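Local coordinates for epimerase family protein SDR39U1 (Homo sapiens, PDB 4B4O) that binds NADPH and is a putative NADP-dependent oxidoreductase of the short-chain dehydrogenase/reductase family, at residues A[79-90]-A[135-145]. The protein carries 3 engineered substitutions. Residues are numbered along the deposited sequence; the frame is centred on the assembly and turned at random.
Engineered in segment 79-90: Leu79 (natural residue Ile). With NDP (NADPH dihydro-nicotinamide-adenine-dinucleotide phosphate), chain I.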
loop_
_atom_site.group_PDB
_atom_site.type_symbol
_atom_site.label_atom_id
_atom_site.label_comp_id
_atom_site.label_asym_id
_atom_site.label_seq_id
_atom_site.Cartn_x
_atom_site.Cartn_y
_atom_site.Cartn_z
ATOM N N LEU A 79 -12.827 1.575 7.388
ATOM C CA LEU A 79 -12.266 1.269 8.700
ATOM C C LEU A 79 -12.492 -0.185 9.088
ATOM O O LEU A 79 -11.531 -0.919 9.354
ATOM C CB LEU A 79 -12.888 2.191 9.750
ATOM C CG LEU A 79 -12.260 2.232 11.156
ATOM C CD1 LEU A 79 -10.793 2.636 11.121
ATOM C CD2 LEU A 79 -13.060 3.142 12.101
ATOM N N GLY A 80 -13.747 -0.621 9.056
ATOM C CA GLY A 80 -14.110 -1.970 9.471
ATOM C C GLY A 80 -13.446 -3.065 8.663
ATOM O O GLY A 80 -12.997 -4.055 9.213
ATOM N N SER A 81 -13.392 -2.897 7.347
ATOM C CA SER A 81 -12.776 -3.891 6.483
ATOM C C SER A 81 -11.315 -4.148 6.853
ATOM O O SER A 81 -10.842 -5.267 6.758
ATOM C CB SER A 81 -12.891 -3.475 4.998
ATOM O OG SER A 81 -12.096 -2.340 4.697
ATOM N N ARG A 82 -10.600 -3.100 7.226
ATOM C CA ARG A 82 -9.200 -3.233 7.584
ATOM C C ARG A 82 -8.997 -3.776 9.010
ATOM O O ARG A 82 -8.200 -4.698 9.209
ATOM C CB ARG A 82 -8.461 -1.902 7.374
ATOM C CG ARG A 82 -8.295 -1.564 5.906
ATOM C CD ARG A 82 -7.951 -0.122 5.610
ATOM N NE ARG A 82 -7.653 0.026 4.184
ATOM C CZ ARG A 82 -8.546 0.265 3.231
ATOM N NH1 ARG A 82 -9.854 0.395 3.504
ATOM N NH2 ARG A 82 -8.135 0.369 1.975
ATOM N N LEU A 83 -9.703 -3.233 9.992
ATOM C CA LEU A 83 -9.548 -3.704 11.371
ATOM C C LEU A 83 -10.032 -5.158 11.552
ATOM O O LEU A 83 -9.373 -5.964 12.199
ATOM C CB LEU A 83 -10.290 -2.791 12.357
ATOM C CG LEU A 83 -10.094 -1.272 12.413
ATOM C CD1 LEU A 83 -10.868 -0.675 13.587
ATOM C CD2 LEU A 83 -8.615 -0.913 12.501
ATOM N N GLU A 84 -11.188 -5.491 10.980
ATOM C CA GLU A 84 -11.778 -6.814 11.201
ATOM C C GLU A 84 -10.928 -7.890 10.569
ATOM O O GLU A 84 -10.579 -8.845 11.241
ATOM C CB GLU A 84 -13.225 -6.896 10.712
ATOM C CG GLU A 84 -14.161 -6.057 11.551
ATOM C CD GLU A 84 -15.572 -5.942 10.976
ATOM O OE1 GLU A 84 -16.045 -6.898 10.286
ATOM O OE2 GLU A 84 -16.252 -4.921 11.288
ATOM N N THR A 85 -10.579 -7.743 9.297
ATOM C CA THR A 85 -9.723 -8.743 8.637
ATOM C C THR A 85 -8.370 -8.866 9.337
ATOM O O THR A 85 -7.905 -9.969 9.599
ATOM C CB THR A 85 -9.488 -8.460 7.140
ATOM O OG1 THR A 85 -8.814 -7.208 6.982
ATOM C CG2 THR A 85 -10.807 -8.483 6.382
ATOM N N THR A 86 -7.771 -7.738 9.689
ATOM C CA THR A 86 -6.493 -7.768 10.387
ATOM C C THR A 86 -6.610 -8.477 11.745
ATOM O O THR A 86 -5.773 -9.297 12.108
ATOM C CB THR A 86 -5.911 -6.344 10.549
ATOM O OG1 THR A 86 -5.741 -5.757 9.255
ATOM C CG2 THR A 86 -4.553 -6.356 11.286
ATOM N N GLN A 87 -7.652 -8.160 12.488
ATOM C CA GLN A 87 -7.832 -8.711 13.838
ATOM C C GLN A 87 -8.082 -10.197 13.763
ATOM O O GLN A 87 -7.601 -10.966 14.586
ATOM C CB GLN A 87 -8.980 -7.978 14.539
ATOM C CG GLN A 87 -9.297 -8.469 15.938
ATOM C CD GLN A 87 -9.321 -7.337 16.980
ATOM O OE1 GLN A 87 -10.302 -7.159 17.743
ATOM N NE2 GLN A 87 -8.225 -6.570 17.026
ATOM N N LEU A 88 -8.806 -10.606 12.729
ATOM C CA LEU A 88 -9.180 -12.001 12.545
ATOM C C LEU A 88 -7.942 -12.844 12.280
ATOM O O LEU A 88 -7.814 -13.959 12.781
ATOM C CB LEU A 88 -10.158 -12.122 11.373
ATOM C CG LEU A 88 -11.328 -13.118 11.458
ATOM C CD1 LEU A 88 -11.875 -13.372 12.853
ATOM C CD2 LEU A 88 -12.443 -12.594 10.536
ATOM N N LEU A 89 -7.039 -12.304 11.474
ATOM C CA LEU A 89 -5.761 -12.948 11.207
ATOM C C LEU A 89 -4.881 -12.974 12.448
ATOM O O LEU A 89 -4.269 -13.999 12.767
ATOM C CB LEU A 89 -5.029 -12.238 10.055
ATOM C CG LEU A 89 -5.320 -12.793 8.656
ATOM C CD1 LEU A 89 -4.799 -11.912 7.519
ATOM C CD2 LEU A 89 -4.749 -14.200 8.568
ATOM N N ALA A 90 -4.816 -11.845 13.146
ATOM C CA ALA A 90 -4.040 -11.733 14.384
ATOM C C ALA A 90 -4.449 -12.771 15.437
ATOM O O ALA A 90 -3.615 -13.489 15.962
ATOM C CB ALA A 90 -4.176 -10.328 14.948
ATOM N N LEU A 135 -6.772 6.006 11.186
ATOM C CA LEU A 135 -6.969 4.677 10.615
ATOM C C LEU A 135 -5.685 3.848 10.786
ATOM O O LEU A 135 -5.717 2.768 11.330
ATOM C CB LEU A 135 -7.391 4.760 9.129
ATOM C CG LEU A 135 -7.466 3.455 8.299
ATOM C CD1 LEU A 135 -8.664 2.581 8.628
ATOM C CD2 LEU A 135 -7.442 3.771 6.813
ATOM N N VAL A 136 -4.561 4.378 10.342
ATOM C CA VAL A 136 -3.320 3.627 10.362
ATOM C C VAL A 136 -3.007 3.208 11.787
ATOM O O VAL A 136 -2.612 2.078 12.013
ATOM C CB VAL A 136 -2.145 4.390 9.669
ATOM C CG1 VAL A 136 -0.825 3.663 9.868
ATOM C CG2 VAL A 136 -2.421 4.584 8.169
ATOM N N THR A 137 -3.198 4.094 12.763
ATOM C CA THR A 137 -2.921 3.731 14.178
ATOM C C THR A 137 -3.730 2.508 14.606
ATOM O O THR A 137 -3.192 1.533 15.103
ATOM C CB THR A 137 -3.178 4.916 15.166
ATOM O OG1 THR A 137 -2.286 5.989 14.874
ATOM C CG2 THR A 137 -2.971 4.505 16.616
ATOM N N LYS A 138 -5.028 2.564 14.378
ATOM C CA LYS A 138 -5.951 1.492 14.794
ATOM C C LYS A 138 -5.684 0.203 14.027
ATOM O O LYS A 138 -5.742 -0.885 14.568
ATOM C CB LYS A 138 -7.413 1.920 14.587
ATOM C CG LYS A 138 -7.894 2.982 15.555
ATOM C CD LYS A 138 -9.039 3.764 14.932
ATOM C CE LYS A 138 -9.883 4.492 15.976
ATOM N NZ LYS A 138 -10.557 5.668 15.357
ATOM N N TRP A 139 -5.378 0.376 12.758
ATOM C CA TRP A 139 -5.051 -0.712 11.856
ATOM C C TRP A 139 -3.826 -1.459 12.326
ATOM O O TRP A 139 -3.826 -2.680 12.406
ATOM C CB TRP A 139 -4.801 -0.091 10.492
ATOM C CG TRP A 139 -4.869 -0.961 9.273
ATOM C CD1 TRP A 139 -5.039 -2.332 9.186
ATOM C CD2 TRP A 139 -4.725 -0.504 7.900
ATOM N NE1 TRP A 139 -5.018 -2.735 7.870
ATOM C CE2 TRP A 139 -4.832 -1.677 7.056
ATOM C CE3 TRP A 139 -4.526 0.722 7.313
ATOM C CZ2 TRP A 139 -4.735 -1.599 5.692
ATOM C CZ3 TRP A 139 -4.432 0.783 5.927
ATOM C CH2 TRP A 139 -4.542 -0.350 5.140
ATOM N N GLU A 140 -2.771 -0.724 12.639
ATOM C CA GLU A 140 -1.560 -1.327 13.163
ATOM C C GLU A 140 -1.825 -1.946 14.524
ATOM O O GLU A 140 -1.343 -3.037 14.817
ATOM C CB GLU A 140 -0.418 -0.298 13.202
ATOM C CG GLU A 140 -0.005 0.106 11.788
ATOM C CD GLU A 140 1.116 1.151 11.698
ATOM O OE1 GLU A 140 1.736 1.498 12.727
ATOM O OE2 GLU A 140 1.372 1.611 10.552
ATOM N N ALA A 141 -2.616 -1.274 15.352
ATOM C CA ALA A 141 -2.968 -1.834 16.664
ATOM C C ALA A 141 -3.649 -3.192 16.509
ATOM O O ALA A 141 -3.450 -4.098 17.321
ATOM C CB ALA A 141 -3.877 -0.884 17.422
ATOM N N ALA A 142 -4.487 -3.309 15.486
ATOM C CA ALA A 142 -5.259 -4.507 15.251
ATOM C C ALA A 142 -4.340 -5.685 14.907
ATOM O O ALA A 142 -4.656 -6.835 15.207
ATOM C CB ALA A 142 -6.271 -4.248 14.152
ATOM N N ALA A 143 -3.210 -5.383 14.282
ATOM C CA ALA A 143 -2.263 -6.412 13.881
ATOM C C ALA A 143 -1.340 -6.856 15.010
ATOM O O ALA A 143 -0.679 -7.887 14.885
ATOM C CB ALA A 143 -1.426 -5.918 12.700
ATOM N N ARG A 144 -1.240 -6.069 16.079
ATOM C CA ARG A 144 -0.123 -6.224 17.017
ATOM C C ARG A 144 -0.276 -7.479 17.874
ATOM O O ARG A 144 -1.228 -7.616 18.605
ATOM C CB ARG A 144 0.018 -4.984 17.911
ATOM C CG ARG A 144 1.133 -4.958 19.009
ATOM C CD ARG A 144 1.504 -3.513 19.226
ATOM N NE ARG A 144 2.087 -2.854 18.048
ATOM C CZ ARG A 144 1.697 -1.699 17.477
ATOM N NH1 ARG A 144 0.709 -0.953 17.968
ATOM N NH2 ARG A 144 2.333 -1.279 16.371
ATOM N N LEU A 145 0.684 -8.379 17.757
ATOM C CA LEU A 145 0.739 -9.597 18.545
ATOM C C LEU A 145 1.569 -9.328 19.787
ATOM O O LEU A 145 2.573 -8.626 19.720
ATOM C CB LEU A 145 1.412 -10.726 17.769
ATOM C CG LEU A 145 0.892 -11.121 16.374
ATOM C CD1 LEU A 145 1.816 -12.131 15.693
ATOM C CD2 LEU A 145 -0.524 -11.678 16.505
HETATM P PA NDP I . -7.103 -3.647 -3.808
HETATM O O1A NDP I . -8.430 -2.866 -3.649
HETATM O O2A NDP I . -6.588 -4.032 -5.210
HETATM O O5B NDP I . -7.147 -5.097 -3.061
HETATM C C5B NDP I . -7.950 -5.180 -1.887
HETATM C C4B NDP I . -8.391 -6.612 -1.721
HETATM O O4B NDP I . -9.001 -6.713 -0.436
HETATM C C3B NDP I . -9.421 -7.017 -2.781
HETATM O O3B NDP I . -8.868 -7.864 -3.829
HETATM C C2B NDP I . -10.479 -7.778 -1.997
HETATM O O2B NDP I . -10.263 -9.181 -2.035
HETATM C C1B NDP I . -10.258 -7.357 -0.577
HETATM N N9A NDP I . -11.319 -6.394 -0.268
HETATM C C8A NDP I . -11.817 -5.333 -0.983
HETATM N N7A NDP I . -12.877 -4.764 -0.267
HETATM C C5A NDP I . -13.029 -5.482 0.877
HETATM C C6A NDP I . -13.893 -5.460 2.062
HETATM N N6A NDP I . -14.842 -4.516 2.226
HETATM N N1A NDP I . -13.713 -6.401 3.013
HETATM C C2A NDP I . -12.757 -7.361 2.855
HETATM N N3A NDP I . -11.904 -7.434 1.812
HETATM C C4A NDP I . -12.003 -6.539 0.856
HETATM O O3 NDP I . -6.075 -2.715 -2.975
HETATM P PN NDP I . -4.481 -2.700 -3.216
HETATM O O1N NDP I . -4.040 -4.086 -3.662
HETATM O O2N NDP I . -4.122 -1.541 -4.096
HETATM O O5D NDP I . -3.916 -2.367 -1.705
HETATM C C5D NDP I . -4.160 -3.399 -0.722
HETATM C C4D NDP I . -4.045 -2.869 0.693
HETATM O O4D NDP I . -2.928 -1.989 0.675
HETATM C C3D NDP I . -5.243 -2.022 1.168
HETATM O O3D NDP I . -5.534 -2.295 2.576
HETATM C C2D NDP I . -4.796 -0.577 0.918
HETATM O O2D NDP I . -5.218 0.426 1.851
HETATM C C1D NDP I . -3.306 -0.680 1.109
HETATM N N1N NDP I . -2.549 0.367 0.401
HETATM C C2N NDP I . -2.644 0.524 -0.927
HETATM C C3N NDP I . -1.929 1.505 -1.576
HETATM C C7N NDP I . -2.060 1.627 -3.050
HETATM O O7N NDP I . -2.534 0.674 -3.664
HETATM N N7N NDP I . -1.672 2.731 -3.682
HETATM C C4N NDP I . -0.986 2.394 -0.840
HETATM C C5N NDP I . -0.947 2.130 0.594
HETATM C C6N NDP I . -1.723 1.128 1.147
HETATM P P2B NDP I . -11.556 -10.193 -2.248
HETATM O O1X NDP I . -12.263 -10.258 -0.910
HETATM O O2X NDP I . -12.446 -9.580 -3.371
HETATM O O3X NDP I . -10.734 -11.459 -2.593
#
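Arg82 crosses the face of Trp139 in a mostly apolar packing of two nearly parallel helices, 72-95 and 131-143, beside the parallel sheet of the Rossmann-type domain. The axes of segments 79-90 and 135-143 come within 8.3 Å and run 16° apart. The aliphatic part of Arg82 lies over one face of the indole, a CH-pi contact with CD 3.5 Å from the centroid of the Trp139 six-membered ring. An extended chain from CG to NE carries the guanidinium past the ring to NADPH, and the guanidinium and indole planes stand at 90°. There Arg82 NH2 donates to O2D of the nicotinamide ribose at 2.9 Å, nearly straight at 161°. NH1 of Arg82 binds the carbonyls of Glu61 and Val78. Farther along, Leu83 CD2 packs on the 138-139 backbone, 3.5 Å from Trp139 N. Thr86 CG2 lies 3.5 Å from Ala143 CB, while Thr86 OG1 bonds Arg82 O at 2.7 Å. The small Ala142 faces helix 72-95 and lets the backbones come close. Replacing Trp139 by an alanine is likely to open a gap beside the ribose and leave the guanidinium held by its polar bonds alone. Indole packing and carbonyl bonds together thus hold the arginine in place to bond the ribose hydroxyl.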